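Local coordinates for G protein coupled receptor (Arabidopsis thaliana, PDB 3T33) that binds zinc, belongs to the LanC-like family of relatives of the lantibiotic cyclases, and may play a role in abscisic acid signalling, at residues Glu204-Arg207 against Ala208-Leu212; Tyr262-Gln265 against Asn266-Pro269; Gln303-Thr307 against Lys308-Glu312; Asn339-Val342 against Phe343-Leu346. All blocks are in the same frame, centred on the assembly; numbering follows the deposited sequence.

All four contacts are local, joining residues a few positions apart in the all-helical LanC-like fold, and their chemistry follows their depth. Contact 4, within helix 336-350, is wholly buried and mostly apolar, and it lies nearest the zinc site. Contact 1, within helix 195-212, is partly buried: an aromatic-arginine pair faces helix 250-265 while a salt bridge runs along a more exposed flank. Contacts 2 and 3 are surface contacts at helix ends, where side chains and carbonyls manage the change from helix to turn. These two also touch each other, CD1 of Ile264 packing 3.9 Å from CD1 of Phe310, whereas contacts 1 and 4 lie about 30 Å apart, centre to centre.

Contact 1 (Glu204-Arg207 against Ala208-Leu212)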
loop_
_atom_site.group_PDB
_atom_site.type_symbol
_atom_site.label_atom_id
_atom_site.label_comp_id
_atom_site.label_asym_id
_atom_site.label_seq_id
_atom_site.Cartn_x
_atom_site.Cartn_y
_atom_site.Cartn_z
ATOM N N GLU A 204 19.094 -7.452 13.338
ATOM C CA GLU A 204 19.032 -8.747 12.656
ATOM C C GLU A 204 18.814 -8.570 11.198
ATOM O O GLU A 204 19.281 -9.376 10.388
ATOM C CB GLU A 204 17.973 -9.660 13.246
ATOM C CG GLU A 204 17.689 -10.964 12.477
ATOM C CD GLU A 204 18.903 -12.004 12.362
ATOM O OE1 GLU A 204 19.886 -11.916 13.134
ATOM O OE2 GLU A 204 18.831 -12.927 11.495
ATOM N N ILE A 205 18.051 -7.539 10.827
ATOM C CA ILE A 205 17.870 -7.284 9.411
ATOM C C ILE A 205 19.209 -6.866 8.758
ATOM O O ILE A 205 19.510 -7.322 7.668
ATOM C CB ILE A 205 16.626 -6.325 9.098
ATOM C CG1 ILE A 205 15.279 -7.073 9.341
ATOM C CG2 ILE A 205 16.652 -5.868 7.640
ATOM C CD1 ILE A 205 14.042 -6.221 9.527
ATOM N N PHE A 206 19.973 -5.962 9.380
ATOM C CA PHE A 206 21.252 -5.523 8.756
ATOM C C PHE A 206 22.275 -6.662 8.777
ATOM O O PHE A 206 22.906 -6.950 7.761
ATOM C CB PHE A 206 21.820 -4.285 9.417
ATOM C CG PHE A 206 21.192 -3.032 8.929
ATOM C CD1 PHE A 206 21.512 -2.531 7.674
ATOM C CD2 PHE A 206 20.249 -2.368 9.699
ATOM C CE1 PHE A 206 20.911 -1.385 7.195
ATOM C CE2 PHE A 206 19.644 -1.217 9.231
ATOM C CZ PHE A 206 19.983 -0.723 7.957
ATOM N N ARG A 207 22.377 -7.348 9.919
ATOM C CA ARG A 207 23.223 -8.556 10.021
ATOM C C ARG A 207 23.013 -9.552 8.864
ATOM O O ARG A 207 23.962 -9.849 8.139
ATOM C CB ARG A 207 23.080 -9.214 11.394
ATOM C CG ARG A 207 24.148 -10.285 11.626
ATOM C CD ARG A 207 23.738 -11.392 12.644
ATOM N NE ARG A 207 22.695 -12.284 12.127
ATOM C CZ ARG A 207 22.794 -13.064 11.047
ATOM N NH1 ARG A 207 23.907 -13.075 10.312
ATOM N NH2 ARG A 207 21.748 -13.849 10.691
ATOM N N ALA A 208 21.791 -10.048 8.654
ATOM C CA ALA A 208 21.569 -10.987 7.545
ATOM C C ALA A 208 21.771 -10.379 6.146
ATOM O O ALA A 208 22.242 -11.057 5.194
ATOM C CB ALA A 208 20.184 -11.562 7.627
ATOM N N GLY A 209 21.341 -9.122 5.985
ATOM C CA GLY A 209 21.480 -8.474 4.711
ATOM C C GLY A 209 22.950 -8.329 4.359
ATOM O O GLY A 209 23.327 -8.615 3.234
ATOM N N ARG A 210 23.749 -7.856 5.317
ATOM C CA ARG A 210 25.182 -7.657 5.162
ATOM C C ARG A 210 25.921 -8.977 4.918
ATOM O O ARG A 210 26.784 -9.023 4.067
ATOM C CB ARG A 210 25.769 -6.944 6.379
ATOM C CG ARG A 210 25.608 -5.458 6.351
ATOM C CD ARG A 210 25.577 -4.874 7.729
ATOM N NE ARG A 210 25.557 -3.410 7.672
ATOM C CZ ARG A 210 25.487 -2.609 8.738
ATOM N NH1 ARG A 210 25.412 -3.119 9.967
ATOM N NH2 ARG A 210 25.491 -1.278 8.583
ATOM N N GLN A 211 25.559 -10.041 5.635
ATOM C CA GLN A 211 26.129 -11.370 5.427
ATOM C C GLN A 211 25.880 -11.893 4.018
ATOM O O GLN A 211 26.816 -12.377 3.346
ATOM C CB GLN A 211 25.545 -12.364 6.412
ATOM C CG GLN A 211 26.035 -13.812 6.201
ATOM C CD GLN A 211 24.921 -14.841 6.392
ATOM O OE1 GLN A 211 24.438 -15.422 5.416
ATOM N NE2 GLN A 211 24.491 -15.051 7.646
ATOM N N LEU A 212 24.641 -11.830 3.544
ATOM C CA LEU A 212 24.370 -12.379 2.205
ATOM C C LEU A 212 24.741 -11.397 1.058
ATOM O O LEU A 212 24.790 -11.785 -0.118
ATOM C CB LEU A 212 22.926 -12.882 2.099
ATOM C CG LEU A 212 22.478 -13.638 0.860
ATOM C CD1 LEU A 212 22.877 -15.062 0.951
ATOM C CD2 LEU A 212 20.994 -13.582 0.738
#
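Phe206 and Arg210 share one first torsion (chi1 -82° in both), with CG opposite the carbonyl carbon, and this sends ring and guanidinium off the same flank of the helix. They are an i, i+4 pair within helix 195-212 of the helical LanC-like fold. From CG to NE the arginine chain is extended, and it runs back along the helix until its guanidinium presents one face to Phe206, whose CD1 sits 4.0 Å above the centre of that plane. Ring and guanidinium planes are inclined by 41°, so this is not a parallel stack. The NH1 atom of Arg210 comes 3.8 Å from CB of Phe206, while NE and NH2 form salt bridges to Asp255 and Asp251, which tie the group down toward helix 250-265. Beneath the pair, Arg210 N donates to Phe206 O over 2.7 Å.

On another flank Arg207, bent at chi3, turns side-on to the Glu204 carboxylate. Tyr168 holds that carboxylate from a loop through OE2. Each carboxylate oxygen takes one nitrogen: Arg207 NE reaches Glu204 OE1 at 3.0 Å from above the carboxylate plane, and Arg207 NH2 meets Glu204 OE2 at 3.2 Å on the syn side, tilted 25° from that plane.

Contact 2 (Tyr262-Gln265 against Asn266-Pro269); sequences YMIQ and NRFP
Tyr262 and Asn266 meet ring against amide where the helix gives way to loop. The tyrosine CG stands opposite its own backbone N (chi1 170°), which swings the ring along the helix toward the following turn. There ND2 of Asn266 lies over one face, 3.5 Å above the ring plane and displaced toward the rim beside CD1 and CE1. Amide and ring planes are 40° apart, so the amide tips across the face rather than lying flat on it. The same nitrogen donates a hydrogen bond to Tyr262 O at 3.1 Å, with the acceptor close to the amide plane. This bond fixes the rotation of the amide, and the tyrosine hydroxyl is held in turn by Glu277.

The pattern belongs to the C-terminal end of helix 250-265. Asn266 N makes no i, i+4 bond to Tyr262 O; the side-chain amide takes that carbonyl instead. The backbone N of Asn266 makes a weak bond to Met263 O, three residues back, and Arg267 N makes another to Ile264 O at 3.3 Å, as when a final helical turn tightens.

Arg267 has CG between the backbone N and the carbonyl carbon (chi1 64°). This puts CG only 3.2 Å from Ile264 O, and CD follows closely along the same carbonyl. Beyond it the extended chain carries NH1 to 4.0 Å from CG2 of Ile264, and NH2 goes on to a salt bridge with Glu316 of helix 308-324.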
loop_
_atom_site.group_PDB
_atom_site.type_symbol
_atom_site.label_atom_id
_atom_site.label_comp_id
_atom_site.label_asym_id
_atom_site.label_seq_id
_atom_site.Cartn_x
_atom_site.Cartn_y
_atom_site.Cartn_z
ATOM N N TYR A 262 21.960 0.624 -6.135
ATOM C CA TYR A 262 22.160 -0.607 -6.880
ATOM C C TYR A 262 20.974 -0.882 -7.774
ATOM O O TYR A 262 21.134 -1.059 -8.947
ATOM C CB TYR A 262 22.392 -1.775 -5.918
ATOM C CG TYR A 262 22.362 -3.103 -6.615
ATOM C CD1 TYR A 262 23.501 -3.590 -7.271
ATOM C CD2 TYR A 262 21.197 -3.852 -6.658
ATOM C CE1 TYR A 262 23.469 -4.786 -7.923
ATOM C CE2 TYR A 262 21.161 -5.039 -7.291
ATOM C CZ TYR A 262 22.297 -5.495 -7.929
ATOM O OH TYR A 262 22.245 -6.683 -8.571
ATOM N N MET A 263 19.770 -0.896 -7.201
ATOM C CA MET A 263 18.512 -1.136 -7.937
ATOM C C MET A 263 18.226 -0.125 -9.060
ATOM O O MET A 263 17.753 -0.478 -10.133
ATOM C CB MET A 263 17.354 -1.123 -6.943
ATOM C CG MET A 263 17.342 -2.327 -5.964
ATOM S SD MET A 263 15.891 -2.422 -4.834
ATOM C CE MET A 263 14.885 -3.393 -5.898
ATOM N N ILE A 264 18.526 1.138 -8.816
ATOM C CA ILE A 264 18.320 2.166 -9.822
ATOM C C ILE A 264 19.200 1.859 -11.032
ATOM O O ILE A 264 18.695 1.648 -12.148
ATOM C CB ILE A 264 18.532 3.588 -9.202
ATOM C CG1 ILE A 264 17.433 3.850 -8.165
ATOM C CG2 ILE A 264 18.531 4.709 -10.287
ATOM C CD1 ILE A 264 17.638 5.055 -7.328
ATOM N N GLN A 265 20.512 1.736 -10.786
ATOM C CA GLN A 265 21.522 1.527 -11.856
ATOM C C GLN A 265 21.269 0.244 -12.650
ATOM O O GLN A 265 21.864 0.043 -13.704
ATOM C CB GLN A 265 22.939 1.492 -11.267
ATOM C CG GLN A 265 23.282 2.690 -10.337
ATOM C CD GLN A 265 24.593 2.496 -9.520
ATOM O OE1 GLN A 265 24.792 3.138 -8.465
ATOM N NE2 GLN A 265 25.497 1.625 -10.016
ATOM N N ASN A 266 20.365 -0.607 -12.172
ATOM C CA ASN A 266 20.279 -1.960 -12.699
ATOM C C ASN A 266 18.898 -2.387 -13.145
ATOM O O ASN A 266 18.631 -3.582 -13.325
ATOM C CB ASN A 266 20.817 -2.943 -11.674
ATOM C CG ASN A 266 22.308 -3.105 -11.774
ATOM O OD1 ASN A 266 22.774 -3.619 -12.772
ATOM N ND2 ASN A 266 23.063 -2.649 -10.757
ATOM N N ARG A 267 18.041 -1.399 -13.343
ATOM C CA ARG A 267 16.676 -1.597 -13.827
ATOM C C ARG A 267 16.656 -1.879 -15.337
ATOM O O ARG A 267 17.680 -1.748 -16.019
ATOM C CB ARG A 267 15.813 -0.360 -13.472
ATOM C CG ARG A 267 16.273 0.897 -14.170
ATOM C CD ARG A 267 15.749 2.224 -13.589
ATOM N NE ARG A 267 16.003 3.247 -14.599
ATOM C CZ ARG A 267 16.027 4.564 -14.427
ATOM N NH1 ARG A 267 15.808 5.112 -13.250
ATOM N NH2 ARG A 267 16.291 5.340 -15.466
ATOM N N PHE A 268 15.493 -2.277 -15.854
ATOM C CA PHE A 268 15.347 -2.512 -17.269
ATOM C C PHE A 268 15.617 -1.271 -18.173
ATOM O O PHE A 268 15.498 -0.104 -17.735
ATOM C CB PHE A 268 13.967 -3.127 -17.559
ATOM C CG PHE A 268 13.790 -4.519 -17.004
ATOM C CD1 PHE A 268 14.653 -5.566 -17.398
ATOM C CD2 PHE A 268 12.762 -4.793 -16.077
ATOM C CE1 PHE A 268 14.491 -6.862 -16.884
ATOM C CE2 PHE A 268 12.590 -6.070 -15.541
ATOM C CZ PHE A 268 13.462 -7.120 -15.945
ATOM N N PRO A 269 16.022 -1.516 -19.442
ATOM C CA PRO A 269 16.052 -0.417 -20.415
ATOM C C PRO A 269 14.705 0.373 -20.483
ATOM O O PRO A 269 14.711 1.577 -20.762
ATOM C CB PRO A 269 16.353 -1.130 -21.754
ATOM C CG PRO A 269 16.290 -2.695 -21.459
ATOM C CD PRO A 269 16.653 -2.748 -19.976
#

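Contact 3 (Gln303-Thr307 against Lys308-Glu312); sequences QVYNT and KEFVE
This is a surface contact round the short turn between helix 291-305 and helix 308-324, made of one aromatic pair and a doubly used backbone carbonyl. Tyr305 and Phe310 meet obliquely across the turn, CD2 of Tyr305 3.8 Å from CE2 of Phe310, an apolar meeting. Thr307, in the turn, lays CG2 over one face of the Phe310 ring, 4.1 Å above it and offset toward the rim. The threonine rotamer (chi1 -79°) places this methyl opposite the backbone N and over the start of the next helix, 3.2 Å from Glu309 N. Although Thr307 holds the N-cap position, its hydroxyl makes no capping bond.

The carbonyl of Thr307 does more. Val311 N donates to Thr307 O at 3.1 Å, while Phe310 N reaches Thr307 O at 3.3 Å in a less straight bond. The CG2 methyl of Val311 also presses on Thr307 O, at 3.1 Å. Deeper in, Phe310 packs on Leu298 and Ala302 of helix 291-305.

Asn306 is the first residue to leave helical geometry after helix 291-305, with positive phi (54°), and Thr307 precedes the second helix: a short turn joining two consecutive helices of the helical LanC-like fold.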
loop_
_atom_site.group_PDB
_atom_site.type_symbol
_atom_site.label_atom_id
_atom_site.label_comp_id
_atom_site.label_asym_id
_atom_site.label_seq_id
_atom_site.Cartn_x
_atom_site.Cartn_y
_atom_site.Cartn_z
ATOM N N GLN A 303 12.199 11.632 0.387
ATOM C CA GLN A 303 11.785 12.494 1.533
ATOM C C GLN A 303 12.807 12.506 2.667
ATOM O O GLN A 303 12.969 13.504 3.357
ATOM C CB GLN A 303 10.421 12.074 2.122
ATOM C CG GLN A 303 9.169 12.750 1.532
ATOM C CD GLN A 303 7.841 11.970 1.823
ATOM O OE1 GLN A 303 7.849 10.912 2.494
ATOM N NE2 GLN A 303 6.704 12.483 1.291
ATOM N N VAL A 304 13.450 11.372 2.896
ATOM C CA VAL A 304 14.346 11.235 4.046
ATOM C C VAL A 304 15.726 11.764 3.700
ATOM O O VAL A 304 16.381 12.416 4.524
ATOM C CB VAL A 304 14.581 9.742 4.464
ATOM C CG1 VAL A 304 15.416 9.693 5.736
ATOM C CG2 VAL A 304 13.309 9.029 4.683
ATOM N N TYR A 305 16.172 11.440 2.488
ATOM C CA TYR A 305 17.573 11.694 2.099
ATOM C C TYR A 305 17.777 12.959 1.302
ATOM O O TYR A 305 18.828 13.596 1.403
ATOM C CB TYR A 305 18.169 10.466 1.429
ATOM C CG TYR A 305 18.097 9.320 2.415
ATOM C CD1 TYR A 305 18.490 9.529 3.742
ATOM C CD2 TYR A 305 17.612 8.043 2.051
ATOM C CE1 TYR A 305 18.424 8.512 4.686
ATOM C CE2 TYR A 305 17.544 6.969 3.014
ATOM C CZ TYR A 305 17.950 7.236 4.325
ATOM O OH TYR A 305 17.894 6.272 5.315
ATOM N N ASN A 306 16.730 13.356 0.580
ATOM C CA ASN A 306 16.762 14.518 -0.308
ATOM C C ASN A 306 17.888 14.490 -1.330
ATOM O O ASN A 306 18.776 15.319 -1.338
ATOM C CB ASN A 306 16.743 15.847 0.449
ATOM C CG ASN A 306 16.125 16.955 -0.397
ATOM O OD1 ASN A 306 15.572 16.670 -1.477
ATOM N ND2 ASN A 306 16.212 18.208 0.068
ATOM N N THR A 307 17.822 13.528 -2.215
ATOM C CA THR A 307 18.893 13.312 -3.135
ATOM C C THR A 307 18.277 13.465 -4.489
ATOM O O THR A 307 17.141 13.028 -4.695
ATOM C CB THR A 307 19.396 11.880 -2.930
ATOM O OG1 THR A 307 20.236 11.859 -1.771
ATOM C CG2 THR A 307 20.181 11.403 -4.069
ATOM N N LYS A 308 19.017 14.067 -5.412
ATOM C CA LYS A 308 18.582 14.182 -6.785
ATOM C C LYS A 308 18.320 12.814 -7.344
ATOM O O LYS A 308 17.298 12.594 -8.005
ATOM C CB LYS A 308 19.650 14.856 -7.636
ATOM C CG LYS A 308 19.392 14.771 -9.145
ATOM C CD LYS A 308 18.845 16.093 -9.684
ATOM C CE LYS A 308 19.984 16.962 -10.235
ATOM N NZ LYS A 308 20.600 16.319 -11.454
ATOM N N GLU A 309 19.257 11.902 -7.100
ATOM C CA GLU A 309 19.164 10.545 -7.641
ATOM C C GLU A 309 17.798 9.895 -7.360
ATOM O O GLU A 309 17.275 9.200 -8.219
ATOM C CB GLU A 309 20.266 9.650 -7.066
ATOM C CG GLU A 309 20.302 8.219 -7.694
ATOM C CD GLU A 309 21.254 7.255 -6.974
ATOM O OE1 GLU A 309 21.735 7.598 -5.865
ATOM O OE2 GLU A 309 21.508 6.152 -7.528
ATOM N N PHE A 310 17.268 10.123 -6.151
ATOM C CA PHE A 310 16.097 9.423 -5.624
ATOM C C PHE A 310 14.861 10.111 -6.153
ATOM O O PHE A 310 14.045 9.452 -6.773
ATOM C CB PHE A 310 16.080 9.379 -4.061
ATOM C CG PHE A 310 17.138 8.448 -3.436
ATOM C CD1 PHE A 310 17.617 7.327 -4.119
ATOM C CD2 PHE A 310 17.625 8.700 -2.158
ATOM C CE1 PHE A 310 18.595 6.493 -3.569
ATOM C CE2 PHE A 310 18.583 7.871 -1.591
ATOM C CZ PHE A 310 19.073 6.753 -2.313
ATOM N N VAL A 311 14.768 11.437 -5.961
ATOM C CA VAL A 311 13.718 12.264 -6.555
ATOM C C VAL A 311 13.477 11.877 -8.026
ATOM O O VAL A 311 12.356 11.524 -8.426
ATOM C CB VAL A 311 14.084 13.775 -6.486
ATOM C CG1 VAL A 311 12.960 14.640 -7.033
ATOM C CG2 VAL A 311 14.339 14.199 -5.099
ATOM N N GLU A 312 14.542 11.875 -8.822
ATOM C CA GLU A 312 14.387 11.694 -10.247
ATOM C C GLU A 312 14.022 10.272 -10.569
ATOM O O GLU A 312 13.216 10.021 -11.482
ATOM C CB GLU A 312 15.663 12.119 -11.015
ATOM C CG GLU A 312 15.865 13.665 -11.128
ATOM C CD GLU A 312 17.052 14.045 -12.057
ATOM O OE1 GLU A 312 17.834 13.127 -12.450
ATOM O OE2 GLU A 312 17.190 15.261 -12.404
#

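Contact 4 (Asn339-Val342 against Phe343-Leu346); sequences NTYV and FLSL
Ser345 closes on Tyr341 O with both its N and its CB, and this carbonyl marks the tight part of the contact. Ser345 N donates to Tyr341 O at 2.7 Å, and CB of Ser345 lies 3.2 Å from the same oxygen. OG of Ser345, roughly opposite its own backbone N (chi1 -155°), hydrogen-bonds to Glu414. One residue earlier, Leu344 N meets Thr340 O at 3.2 Å, and Leu346 N continues the series to Val342 O.

The side chains meet more loosely. Val342 and Leu346 lie side by side and point the same way, CG1 of the valine 4.0 Å from CD1 of the leucine. On another flank CD1 of Leu344 slants past the Tyr341 ring, 4.0 Å from its CD1. All eight residues are buried, so the looser side is lined by protein rather than being an exposed flank: Tyr341 is bonded to Asp401 through its hydroxyl, Leu344 packs on Met402 of helix 392-402, and the Phe343 ring lies back along the preceding turn, CD2 3.9 Å from Thr340 O, and meets Phe362 edge-to-face. The Thr340 hydroxyl (OG1) bonds back to Ile336 O.

Toward the zinc site, the side chain of Asn339 is about 9 Å from the zinc ion held by Cys288, Cys333 and His334. The stretch is thus a buried part of helix 336-350, packed among helices 291-305, 353-375 and 392-402, that follows the Cys333-His334 zinc ligands of a LanC-like protein.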
loop_
_atom_site.group_PDB
_atom_site.type_symbol
_atom_site.label_atom_id
_atom_site.label_comp_id
_atom_site.label_asym_id
_atom_site.label_seq_id
_atom_site.Cartn_x
_atom_site.Cartn_y
_atom_site.Cartn_z
ATOM N N ASN A 339 -1.783 0.857 -7.937
ATOM C CA ASN A 339 -0.921 1.771 -8.718
ATOM C C ASN A 339 -1.288 3.291 -8.607
ATOM O O ASN A 339 -0.413 4.153 -8.683
ATOM C CB ASN A 339 -0.798 1.293 -10.145
ATOM C CG ASN A 339 -0.144 -0.089 -10.230
ATOM O OD1 ASN A 339 -0.057 -0.662 -11.276
ATOM N ND2 ASN A 339 0.250 -0.628 -9.127
ATOM N N THR A 340 -2.550 3.603 -8.324
ATOM C CA THR A 340 -2.926 4.966 -8.030
ATOM C C THR A 340 -2.040 5.637 -6.982
ATOM O O THR A 340 -1.691 6.827 -7.116
ATOM C CB THR A 340 -4.417 5.002 -7.543
ATOM O OG1 THR A 340 -5.188 4.507 -8.614
ATOM C CG2 THR A 340 -4.874 6.410 -7.243
ATOM N N TYR A 341 -1.660 4.880 -5.955
ATOM C CA TYR A 341 -0.858 5.399 -4.843
ATOM C C TYR A 341 0.481 5.859 -5.303
ATOM O O TYR A 341 1.112 6.755 -4.684
ATOM C CB TYR A 341 -0.697 4.354 -3.719
ATOM C CG TYR A 341 -1.898 4.310 -2.753
ATOM C CD1 TYR A 341 -2.044 5.249 -1.736
ATOM C CD2 TYR A 341 -2.894 3.355 -2.900
ATOM C CE1 TYR A 341 -3.179 5.217 -0.885
ATOM C CE2 TYR A 341 -4.023 3.334 -2.062
ATOM C CZ TYR A 341 -4.141 4.230 -1.048
ATOM O OH TYR A 341 -5.238 4.186 -0.188
ATOM N N VAL A 342 0.965 5.289 -6.386
ATOM C CA VAL A 342 2.208 5.870 -6.929
ATOM C C VAL A 342 2.041 7.380 -7.202
ATOM O O VAL A 342 2.861 8.202 -6.751
ATOM C CB VAL A 342 2.669 5.145 -8.227
ATOM C CG1 VAL A 342 3.877 5.824 -8.769
ATOM C CG2 VAL A 342 3.048 3.706 -7.919
ATOM N N PHE A 343 0.966 7.762 -7.893
ATOM C CA PHE A 343 0.762 9.192 -8.176
ATOM C C PHE A 343 0.514 10.044 -6.968
ATOM O O PHE A 343 1.071 11.106 -6.841
ATOM C CB PHE A 343 -0.303 9.345 -9.269
ATOM C CG PHE A 343 -0.046 8.437 -10.433
ATOM C CD1 PHE A 343 1.205 8.450 -11.049
ATOM C CD2 PHE A 343 -1.012 7.540 -10.871
ATOM C CE1 PHE A 343 1.461 7.634 -12.143
ATOM C CE2 PHE A 343 -0.782 6.720 -11.946
ATOM C CZ PHE A 343 0.468 6.731 -12.580
ATOM N N LEU A 344 -0.315 9.557 -6.062
ATOM C CA LEU A 344 -0.505 10.144 -4.738
ATOM C C LEU A 344 0.793 10.295 -4.001
ATOM O O LEU A 344 1.005 11.305 -3.334
ATOM C CB LEU A 344 -1.414 9.275 -3.883
ATOM C CG LEU A 344 -2.814 9.286 -4.459
ATOM C CD1 LEU A 344 -3.705 8.301 -3.641
ATOM C CD2 LEU A 344 -3.438 10.697 -4.475
ATOM N N SER A 345 1.681 9.339 -4.129
ATOM C CA SER A 345 2.935 9.456 -3.410
ATOM C C SER A 345 3.819 10.565 -3.997
ATOM O O SER A 345 4.526 11.263 -3.275
ATOM C CB SER A 345 3.717 8.110 -3.423
ATOM O OG SER A 345 4.610 8.040 -2.281
ATOM N N LEU A 346 3.783 10.697 -5.322
ATOM C CA LEU A 346 4.643 11.663 -6.040
ATOM C C LEU A 346 4.081 13.083 -5.768
ATOM O O LEU A 346 4.825 14.044 -5.486
ATOM C CB LEU A 346 4.662 11.317 -7.538
ATOM C CG LEU A 346 5.605 10.144 -7.813
ATOM C CD1 LEU A 346 5.328 9.517 -9.148
ATOM C CD2 LEU A 346 7.029 10.667 -7.734
#